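Local atomic coordinates of trafficking protein particle complex subunit 3 (Naegleria fowleri, PDB entry 6AQ3), a protein that probably serves as a subunit of the TRAPP tethering complex in vesicle transport and carries a covalently bound palmitic acid. Residues K137-I151 against E163-D175. Numbering follows the deposited sequence.
Sequences KQKRLYYSNIICGVI and ECEYKKCPLLGDD. With PLM (palmitic acid), chain N.
Tyr-166 sets its CB over the centre of the Tyr-142 ring, 3.4 Å from the centroid, a CH-pi contact. The two rings run nearly parallel, 17° apart, but are slid so far that they barely overlap. Tyr-166 suits this place because its long, flat side chain extends past Asn-145 and Ser-144, bringing its OH 3.5 Å from Ser-144 CB, while Cys-148 SG approaches its CD2 obliquely at 3.8 Å. Two residues earlier in the strand, Cys-164 SG packs against Cys-148 CA and Ile-151 CG2; the short cysteine side chains are consistent with the close, nearly antiparallel approach of helix 146-151 and strand 163-168, whose axes come within 7.5 Å. At the other end, Leu-172 spreads its methyls, CD1 lying 3.6 Å from Tyr-142 CE1 and also over one face of the Arg-140 guanidinium.

Arg-140 in turn holds the phenol: its chain bends at chi3 (77°), and NH2 donates to Tyr-142 OH at 2.9 Å, with the oxygen in the guanidinium plane. A water joins Tyr-166 N to Asn-145 OD1, whose amide nitrogen is held by Asn-53 O. Beyond, Ile-146 and Val-150 touch the palmitate, so the helix lies between strand and lipid. With no clear direct hydrogen bond across it, this contact relies chiefly on apolar, aromatic and sulfur packing, supplemented by the water bridge and a long Arg-140–Asp-174 salt bridge.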
loop_
_atom_site.group_PDB
_atom_site.type_symbol
_atom_site.label_atom_id
_atom_site.label_comp_id
_atom_site.label_asym_id
_atom_site.label_seq_id
_atom_site.Cartn_x
_atom_site.Cartn_y
_atom_site.Cartn_z
ATOM N N LYS C 137 -20.101 -3.493 -10.054
ATOM C CA LYS C 137 -20.957 -3.632 -8.872
ATOM C C LYS C 137 -21.848 -4.857 -8.991
ATOM O O LYS C 137 -22.024 -5.600 -8.026
ATOM C CB LYS C 137 -21.835 -2.394 -8.669
ATOM C CG LYS C 137 -21.119 -1.152 -8.204
ATOM C CD LYS C 137 -22.068 0.066 -8.166
ATOM C CE LYS C 137 -23.257 -0.190 -7.248
ATOM N NZ LYS C 137 -24.037 1.051 -6.971
ATOM N N GLN C 138 -22.431 -5.067 -10.174
ATOM C CA GLN C 138 -23.318 -6.201 -10.387
ATOM C C GLN C 138 -22.568 -7.515 -10.220
ATOM O O GLN C 138 -23.154 -8.518 -9.791
ATOM C CB GLN C 138 -23.960 -6.101 -11.775
ATOM N N LYS C 139 -21.281 -7.529 -10.567
ATOM C CA LYS C 139 -20.441 -8.700 -10.382
ATOM C C LYS C 139 -19.921 -8.838 -8.960
ATOM O O LYS C 139 -19.221 -9.816 -8.658
ATOM C CB LYS C 139 -19.282 -8.665 -11.381
ATOM C CG LYS C 139 -19.717 -8.930 -12.830
ATOM C CD LYS C 139 -18.523 -8.804 -13.768
ATOM C CE LYS C 139 -18.933 -8.619 -15.225
ATOM N NZ LYS C 139 -18.083 -7.578 -15.905
ATOM N N ARG C 140 -20.250 -7.892 -8.082
ATOM C CA ARG C 140 -19.922 -7.964 -6.655
ATOM C C ARG C 140 -18.419 -8.157 -6.420
ATOM O O ARG C 140 -17.982 -9.048 -5.685
ATOM C CB ARG C 140 -20.745 -9.052 -5.948
ATOM C CG ARG C 140 -22.187 -8.585 -5.742
ATOM C CD ARG C 140 -23.031 -9.456 -4.841
ATOM N NE ARG C 140 -22.677 -9.195 -3.447
ATOM C CZ ARG C 140 -23.198 -8.213 -2.713
ATOM N NH1 ARG C 140 -24.093 -7.381 -3.244
ATOM N NH2 ARG C 140 -22.814 -8.045 -1.459
ATOM N N LEU C 141 -17.622 -7.266 -6.999
ATOM C CA LEU C 141 -16.250 -7.127 -6.530
ATOM C C LEU C 141 -16.254 -6.749 -5.057
ATOM O O LEU C 141 -17.027 -5.887 -4.621
ATOM C CB LEU C 141 -15.535 -6.030 -7.324
ATOM C CG LEU C 141 -14.203 -5.518 -6.790
ATOM C CD1 LEU C 141 -13.121 -6.542 -7.072
ATOM C CD2 LEU C 141 -13.878 -4.147 -7.418
ATOM N N TYR C 142 -15.397 -7.397 -4.281
ATOM C CA TYR C 142 -15.175 -6.972 -2.902
ATOM C C TYR C 142 -13.832 -6.251 -2.872
ATOM O O TYR C 142 -12.775 -6.843 -2.604
ATOM C CB TYR C 142 -15.247 -8.147 -1.938
ATOM C CG TYR C 142 -16.667 -8.580 -1.668
ATOM C CD1 TYR C 142 -17.596 -7.681 -1.131
ATOM C CD2 TYR C 142 -17.081 -9.898 -1.913
ATOM C CE1 TYR C 142 -18.913 -8.074 -0.862
ATOM C CE2 TYR C 142 -18.404 -10.307 -1.649
ATOM C CZ TYR C 142 -19.309 -9.382 -1.125
ATOM O OH TYR C 142 -20.604 -9.749 -0.858
ATOM N N TYR C 143 -13.909 -4.941 -3.114
ATOM C CA TYR C 143 -12.735 -4.094 -3.296
ATOM C C TYR C 143 -11.686 -4.298 -2.207
ATOM O O TYR C 143 -10.485 -4.309 -2.496
ATOM C CB TYR C 143 -13.182 -2.635 -3.332
ATOM C CG TYR C 143 -12.077 -1.672 -3.691
ATOM C CD1 TYR C 143 -11.764 -1.397 -5.020
ATOM C CD2 TYR C 143 -11.330 -1.062 -2.699
ATOM C CE1 TYR C 143 -10.736 -0.500 -5.351
ATOM C CE2 TYR C 143 -10.325 -0.199 -3.008
ATOM C CZ TYR C 143 -10.026 0.081 -4.330
ATOM O OH TYR C 143 -9.001 0.942 -4.596
ATOM N N SER C 144 -12.116 -4.461 -0.951
ATOM C CA SER C 144 -11.224 -4.587 0.199
ATOM C C SER C 144 -11.011 -6.027 0.656
ATOM O O SER C 144 -10.670 -6.244 1.824
ATOM C CB SER C 144 -11.761 -3.786 1.376
ATOM O OG SER C 144 -11.795 -2.424 1.068
ATOM N N ASN C 145 -11.130 -7.006 -0.249
ATOM C CA ASN C 145 -11.102 -8.404 0.168
ATOM C C ASN C 145 -9.780 -8.798 0.809
ATOM O O ASN C 145 -9.741 -9.773 1.578
ATOM C CB ASN C 145 -11.380 -9.324 -1.014
ATOM C CG ASN C 145 -12.249 -10.513 -0.623
ATOM O OD1 ASN C 145 -13.047 -10.412 0.307
ATOM N ND2 ASN C 145 -12.124 -11.626 -1.351
ATOM N N ILE C 146 -8.711 -8.035 0.550
ATOM C CA ILE C 146 -7.429 -8.285 1.196
ATOM C C ILE C 146 -7.577 -8.354 2.718
ATOM O O ILE C 146 -6.787 -9.024 3.392
ATOM C CB ILE C 146 -6.416 -7.213 0.766
ATOM C CG1 ILE C 146 -4.997 -7.659 1.096
ATOM C CG2 ILE C 146 -6.707 -5.897 1.481
ATOM C CD1 ILE C 146 -3.946 -6.902 0.313
ATOM N N ILE C 147 -8.571 -7.655 3.284
ATOM C CA ILE C 147 -8.783 -7.685 4.733
ATOM C C ILE C 147 -9.145 -9.090 5.205
ATOM O O ILE C 147 -8.688 -9.543 6.262
ATOM C CB ILE C 147 -9.858 -6.655 5.151
ATOM C CG1 ILE C 147 -9.409 -5.229 4.792
ATOM C CG2 ILE C 147 -10.136 -6.724 6.673
ATOM C CD1 ILE C 147 -10.419 -4.162 5.160
ATOM N N CYS C 148 -9.981 -9.798 4.446
ATOM C CA CYS C 148 -10.374 -11.136 4.868
ATOM C C CYS C 148 -9.174 -12.071 4.946
ATOM O O CYS C 148 -9.055 -12.870 5.890
ATOM C CB CYS C 148 -11.427 -11.697 3.917
ATOM S SG CYS C 148 -12.962 -10.767 3.957
ATOM N N GLY C 149 -8.265 -11.971 3.974
ATOM C CA GLY C 149 -7.086 -12.824 3.981
ATOM C C GLY C 149 -6.174 -12.533 5.151
ATOM O O GLY C 149 -5.622 -13.455 5.766
ATOM N N VAL C 150 -6.008 -11.249 5.482
ATOM C CA VAL C 150 -5.186 -10.883 6.634
ATOM C C VAL C 150 -5.719 -11.541 7.900
ATOM O O VAL C 150 -4.952 -12.059 8.721
ATOM C CB VAL C 150 -5.109 -9.349 6.758
ATOM C CG1 VAL C 150 -4.311 -8.933 8.000
ATOM C CG2 VAL C 150 -4.421 -8.795 5.519
ATOM N N ILE C 151 -7.047 -11.545 8.059
ATOM C CA ILE C 151 -7.695 -12.148 9.220
ATOM C C ILE C 151 -7.447 -13.647 9.246
ATOM O O ILE C 151 -7.064 -14.211 10.282
ATOM C CB ILE C 151 -9.198 -11.810 9.211
ATOM C CG1 ILE C 151 -9.387 -10.315 9.542
ATOM C CG2 ILE C 151 -10.008 -12.768 10.116
ATOM C CD1 ILE C 151 -10.808 -9.820 9.427
ATOM N N GLU C 163 -12.769 -19.346 8.229
ATOM C CA GLU C 163 -13.230 -18.825 6.954
ATOM C C GLU C 163 -13.742 -17.406 7.197
ATOM O O GLU C 163 -14.447 -17.145 8.181
ATOM C CB GLU C 163 -14.320 -19.719 6.359
ATOM C CG GLU C 163 -13.769 -20.979 5.689
ATOM C CD GLU C 163 -14.857 -21.954 5.256
ATOM O OE1 GLU C 163 -14.555 -23.147 5.079
ATOM O OE2 GLU C 163 -16.026 -21.548 5.144
ATOM N N CYS C 164 -13.355 -16.482 6.331
ATOM C CA CYS C 164 -13.633 -15.062 6.527
ATOM C C CYS C 164 -13.978 -14.434 5.183
ATOM O O CYS C 164 -13.135 -14.415 4.276
ATOM C CB CYS C 164 -12.426 -14.367 7.162
ATOM S SG CYS C 164 -12.689 -12.623 7.443
ATOM N N GLU C 165 -15.212 -13.932 5.049
ATOM C CA GLU C 165 -15.686 -13.394 3.780
ATOM C C GLU C 165 -16.489 -12.117 3.984
ATOM O O GLU C 165 -17.099 -11.894 5.036
ATOM C CB GLU C 165 -16.547 -14.401 3.006
ATOM C CG GLU C 165 -17.787 -14.877 3.767
ATOM C CD GLU C 165 -17.521 -16.102 4.646
ATOM O OE1 GLU C 165 -16.457 -16.741 4.471
ATOM O OE2 GLU C 165 -18.378 -16.440 5.505
ATOM N N TYR C 166 -16.463 -11.274 2.952
ATOM C CA TYR C 166 -17.279 -10.070 2.924
ATOM C C TYR C 166 -18.738 -10.440 2.671
ATOM O O TYR C 166 -19.045 -11.332 1.875
ATOM C CB TYR C 166 -16.786 -9.116 1.825
ATOM C CG TYR C 166 -16.099 -7.868 2.339
ATOM C CD1 TYR C 166 -16.844 -6.773 2.797
ATOM C CD2 TYR C 166 -14.701 -7.779 2.360
ATOM C CE1 TYR C 166 -16.221 -5.621 3.283
ATOM C CE2 TYR C 166 -14.052 -6.633 2.843
ATOM C CZ TYR C 166 -14.817 -5.566 3.297
ATOM O OH TYR C 166 -14.172 -4.451 3.757
ATOM N N LYS C 167 -19.637 -9.763 3.362
ATOM C CA LYS C 167 -21.061 -9.921 3.119
ATOM C C LYS C 167 -21.739 -8.643 2.651
ATOM O O LYS C 167 -22.680 -8.715 1.859
ATOM C CB LYS C 167 -21.760 -10.442 4.388
ATOM C CG LYS C 167 -21.150 -11.734 4.934
ATOM C CD LYS C 167 -21.958 -12.971 4.548
ATOM C CE LYS C 167 -21.299 -13.760 3.414
ATOM N NZ LYS C 167 -22.036 -15.024 3.104
ATOM N N LYS C 168 -21.296 -7.479 3.119
ATOM C CA LYS C 168 -21.885 -6.208 2.731
ATOM C C LYS C 168 -20.769 -5.186 2.574
ATOM O O LYS C 168 -19.817 -5.189 3.357
ATOM C CB LYS C 168 -22.924 -5.748 3.766
ATOM C CG LYS C 168 -24.194 -6.583 3.739
ATOM C CD LYS C 168 -25.099 -6.363 4.940
ATOM C CE LYS C 168 -25.709 -4.970 4.935
ATOM N NZ LYS C 168 -26.793 -4.829 5.953
ATOM N N CYS C 169 -20.875 -4.328 1.545
ATOM C CA CYS C 169 -19.902 -3.255 1.273
ATOM C C CYS C 169 -20.623 -2.050 0.669
ATOM O O CYS C 169 -21.406 -2.224 -0.280
ATOM C CB CYS C 169 -18.786 -3.725 0.329
ATOM S SG CYS C 169 -17.355 -2.579 0.119
ATOM N N PRO C 170 -20.414 -0.845 1.201
ATOM C CA PRO C 170 -21.100 0.334 0.634
ATOM C C PRO C 170 -20.773 0.616 -0.825
ATOM O O PRO C 170 -21.611 1.196 -1.527
ATOM C CB PRO C 170 -20.660 1.487 1.557
ATOM C CG PRO C 170 -19.652 0.929 2.481
ATOM C CD PRO C 170 -19.830 -0.564 2.517
ATOM N N LEU C 171 -19.614 0.198 -1.330
ATOM C CA LEU C 171 -19.364 0.379 -2.758
ATOM C C LEU C 171 -20.366 -0.376 -3.621
ATOM O O LEU C 171 -20.527 -0.042 -4.801
ATOM C CB LEU C 171 -17.945 -0.076 -3.136
ATOM C CG LEU C 171 -16.790 0.718 -2.528
ATOM C CD1 LEU C 171 -15.471 0.088 -2.914
ATOM C CD2 LEU C 171 -16.873 2.165 -3.018
ATOM N N LEU C 172 -21.023 -1.395 -3.073
ATOM C CA LEU C 172 -22.036 -2.150 -3.790
ATOM C C LEU C 172 -23.444 -1.705 -3.434
ATOM O O LEU C 172 -24.407 -2.363 -3.830
ATOM C CB LEU C 172 -21.869 -3.647 -3.500
ATOM C CG LEU C 172 -20.455 -4.242 -3.643
ATOM C CD1 LEU C 172 -20.383 -5.553 -2.933
ATOM C CD2 LEU C 172 -20.071 -4.438 -5.107
ATOM N N GLY C 173 -23.585 -0.583 -2.739
ATOM C CA GLY C 173 -24.881 -0.064 -2.355
ATOM C C GLY C 173 -25.374 -0.506 -1.003
ATOM O O GLY C 173 -26.509 -0.168 -0.637
ATOM N N ASP C 174 -24.555 -1.220 -0.231
ATOM C CA ASP C 174 -24.951 -1.625 1.110
ATOM C C ASP C 174 -24.785 -0.458 2.080
ATOM O O ASP C 174 -24.052 0.499 1.821
ATOM C CB ASP C 174 -24.128 -2.834 1.566
ATOM C CG ASP C 174 -24.336 -4.050 0.672
ATOM O OD1 ASP C 174 -25.495 -4.289 0.286
ATOM O OD2 ASP C 174 -23.349 -4.736 0.318
ATOM N N ASP C 175 -25.522 -0.523 3.190
ATOM C CA ASP C 175 -25.527 0.565 4.166
ATOM C C ASP C 175 -24.277 0.584 5.045
ATOM O O ASP C 175 -24.016 1.599 5.702
ATOM C CB ASP C 175 -26.820 0.515 4.986
ATOM C CG ASP C 175 -27.034 -0.809 5.653
ATOM O OD1 ASP C 175 -26.538 -1.823 5.127
ATOM O OD2 ASP C 175 -27.777 -0.853 6.657
HETATM C C1 PLM N . -5.592 -13.559 19.088
HETATM O O2 PLM N . -6.581 -14.277 18.760
HETATM C C2 PLM N . -5.330 -12.100 18.422
HETATM C C3 PLM N . -6.107 -11.728 17.142
HETATM C C4 PLM N . -5.226 -11.559 15.889
HETATM C C5 PLM N . -5.250 -10.147 15.246
HETATM C C6 PLM N . -5.011 -10.153 13.715
HETATM C C7 PLM N . -4.928 -8.756 13.053
HETATM C C8 PLM N . -5.866 -8.571 11.832
HETATM C C9 PLM N . -5.592 -7.275 11.033
HETATM C CA PLM N . -6.813 -6.728 10.230
HETATM C CB PLM N . -6.506 -5.467 9.385
HETATM C CC PLM N . -6.236 -5.761 7.887
HETATM C CD PLM N . -5.373 -4.687 7.189
HETATM C CE PLM N . -5.545 -4.608 5.650
HETATM C CF PLM N . -4.358 -3.911 4.942
HETATM C CG PLM N . -4.667 -3.418 3.518
HETATM O O HOH W 1 -15.098 -12.338 0.732
#